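PDB 4PT5: papain-like protease from Human betacoronavirus 2c EMC/2012, which probably acts as a cysteine protease that cleaves the viral polyprotein and, like related coronavirus enzymes, removes ubiquitin from host proteins. Local coordinates for residues L181-R186 with T242-L247. Sequence-based numbering, arbitrary orientation.
Sequences LCCSAR and TTPWLL
R186 and T242 form an antiparallel hydrogen-bonded pair, their CA atoms 5.0 Å apart, where strands 186-193 and 233-242 meet at one end. Backbone bonds run both ways: R186 N gives to T242 O at 2.8 Å (N-H...O 161°), and T242 N gives to R186 O at 2.9 Å. A185 CA also lies close to T242 O (3.2 Å), a CA-H...O contact. Both side chains of the pair leave from the same face of the sheet, and the arginine then runs away from T242 and touches E240.

Beyond the pair the two segments are joined by apolar contacts centred on the P244 ring. L181 CD2 packs against this ring, 3.8 Å from P244 CG, while C183 SG reaches the same CG, also at 3.8 Å. In L181, CG stands roughly trans to the backbone N (chi1 -151°), which carries the branched end toward P244 and W245; there CD1 comes obliquely to the indole, 4.1 Å from W245 NE1. The indole N-H itself is bound by K126 O, and L206 of helix 206-209 touches both L181 and W245.

T243 OG1 makes a weak bond to W245 O (3.1 Å) within its own segment and also bonds with Q317 N. The arrangement is consistent with the junction where the fingers sheet, which probably carries the zinc, meets the thumb and palm in the right-hand architecture of coronavirus papain-like proteases.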
loop_
_atom_site.group_PDB
_atom_site.type_symbol
_atom_site.label_atom_id
_atom_site.label_comp_id
_atom_site.label_asym_id
_atom_site.label_seq_id
_atom_site.Cartn_x
_atom_site.Cartn_y
_atom_site.Cartn_z
ATOM N N LEU A 181 3.617 -20.565 -4.864
ATOM C CA LEU A 181 4.538 -21.520 -5.474
ATOM C C LEU A 181 3.812 -22.766 -5.988
ATOM O O LEU A 181 2.855 -23.239 -5.368
ATOM C CB LEU A 181 5.622 -21.915 -4.473
ATOM C CG LEU A 181 6.980 -22.323 -5.042
ATOM C CD1 LEU A 181 7.773 -21.105 -5.501
ATOM C CD2 LEU A 181 7.757 -23.103 -3.996
ATOM N N CYS A 182 4.281 -23.293 -7.118
ATOM C CA CYS A 182 3.655 -24.448 -7.768
ATOM C C CYS A 182 4.330 -25.781 -7.426
ATOM O O CYS A 182 4.023 -26.814 -8.029
ATOM C CB CYS A 182 3.624 -24.245 -9.287
ATOM S SG CYS A 182 2.633 -22.835 -9.836
ATOM N N CYS A 183 5.240 -25.753 -6.454
ATOM C CA CYS A 183 5.974 -26.946 -6.027
ATOM C C CYS A 183 6.249 -26.937 -4.520
ATOM O O CYS A 183 5.731 -26.087 -3.792
ATOM C CB CYS A 183 7.281 -27.084 -6.818
ATOM S SG CYS A 183 8.372 -25.642 -6.734
ATOM N N SER A 184 7.058 -27.891 -4.061
ATOM C CA SER A 184 7.399 -28.014 -2.643
ATOM C C SER A 184 8.572 -27.119 -2.250
ATOM O O SER A 184 9.610 -27.104 -2.920
ATOM C CB SER A 184 7.723 -29.469 -2.287
ATOM O OG SER A 184 6.572 -30.291 -2.372
ATOM N N ALA A 185 8.391 -26.376 -1.161
ATOM C CA ALA A 185 9.466 -25.595 -0.558
ATOM C C ALA A 185 9.472 -25.783 0.953
ATOM O O ALA A 185 8.415 -25.892 1.573
ATOM C CB ALA A 185 9.331 -24.123 -0.913
ATOM N N ARG A 186 10.667 -25.818 1.537
ATOM C CA ARG A 186 10.825 -26.026 2.974
ATOM C C ARG A 186 12.032 -25.265 3.528
ATOM O O ARG A 186 13.113 -25.275 2.936
ATOM C CB ARG A 186 10.921 -27.527 3.286
ATOM C CG ARG A 186 11.132 -27.875 4.753
ATOM C CD ARG A 186 10.819 -29.336 5.029
ATOM N NE ARG A 186 9.396 -29.537 5.298
ATOM C CZ ARG A 186 8.866 -29.663 6.514
ATOM N NH1 ARG A 186 9.638 -29.622 7.594
ATOM N NH2 ARG A 186 7.557 -29.838 6.649
ATOM N N THR A 242 15.073 -26.567 1.311
ATOM C CA THR A 242 14.747 -27.093 -0.012
ATOM C C THR A 242 13.832 -26.112 -0.747
ATOM O O THR A 242 12.688 -25.899 -0.343
ATOM C CB THR A 242 14.087 -28.487 0.079
ATOM O OG1 THR A 242 14.810 -29.304 1.009
ATOM C CG2 THR A 242 14.070 -29.170 -1.287
ATOM N N THR A 243 14.351 -25.508 -1.816
ATOM C CA THR A 243 13.610 -24.511 -2.604
ATOM C C THR A 243 13.817 -24.712 -4.114
ATOM O O THR A 243 14.753 -25.403 -4.516
ATOM C CB THR A 243 14.025 -23.063 -2.238
ATOM O OG1 THR A 243 15.413 -22.859 -2.537
ATOM C CG2 THR A 243 13.770 -22.760 -0.765
ATOM N N PRO A 244 12.930 -24.134 -4.951
ATOM C CA PRO A 244 13.198 -24.073 -6.393
ATOM C C PRO A 244 14.164 -22.941 -6.759
ATOM O O PRO A 244 14.824 -23.002 -7.799
ATOM C CB PRO A 244 11.816 -23.807 -6.996
ATOM C CG PRO A 244 11.056 -23.120 -5.916
ATOM C CD PRO A 244 11.547 -23.727 -4.633
ATOM N N TRP A 245 14.229 -21.924 -5.901
ATOM C CA TRP A 245 15.130 -20.777 -6.046
ATOM C C TRP A 245 15.163 -20.024 -4.748
ATOM O O TRP A 245 14.309 -20.238 -3.884
ATOM C CB TRP A 245 14.681 -19.859 -7.184
ATOM C CG TRP A 245 13.206 -19.534 -7.161
ATOM C CD1 TRP A 245 12.188 -20.158 -7.877
ATOM C CD2 TRP A 245 12.529 -18.490 -6.373
ATOM N NE1 TRP A 245 10.971 -19.589 -7.600
ATOM C CE2 TRP A 245 11.103 -18.585 -6.706
ATOM C CE3 TRP A 245 12.947 -17.521 -5.463
ATOM C CZ2 TRP A 245 10.159 -17.741 -6.139
ATOM C CZ3 TRP A 245 11.984 -16.675 -4.901
ATOM C CH2 TRP A 245 10.625 -16.785 -5.231
ATOM N N LEU A 246 16.136 -19.129 -4.592
ATOM C CA LEU A 246 16.259 -18.353 -3.360
ATOM C C LEU A 246 16.530 -16.877 -3.614
ATOM O O LEU A 246 17.550 -16.514 -4.200
ATOM C CB LEU A 246 17.349 -18.943 -2.456
ATOM C CG LEU A 246 17.708 -18.208 -1.156
ATOM C CD1 LEU A 246 16.589 -18.288 -0.124
ATOM C CD2 LEU A 246 19.005 -18.758 -0.583
ATOM N N LEU A 247 15.611 -16.034 -3.153
ATOM C CA LEU A 247 15.782 -14.590 -3.216
ATOM C C LEU A 247 16.176 -14.057 -1.843
ATOM O O LEU A 247 15.478 -14.297 -0.853
ATOM C CB LEU A 247 14.497 -13.914 -3.711
ATOM C CG LEU A 247 14.507 -12.400 -3.959
ATOM C CD1 LEU A 247 15.345 -12.033 -5.175
ATOM C CD2 LEU A 247 13.084 -11.885 -4.113
#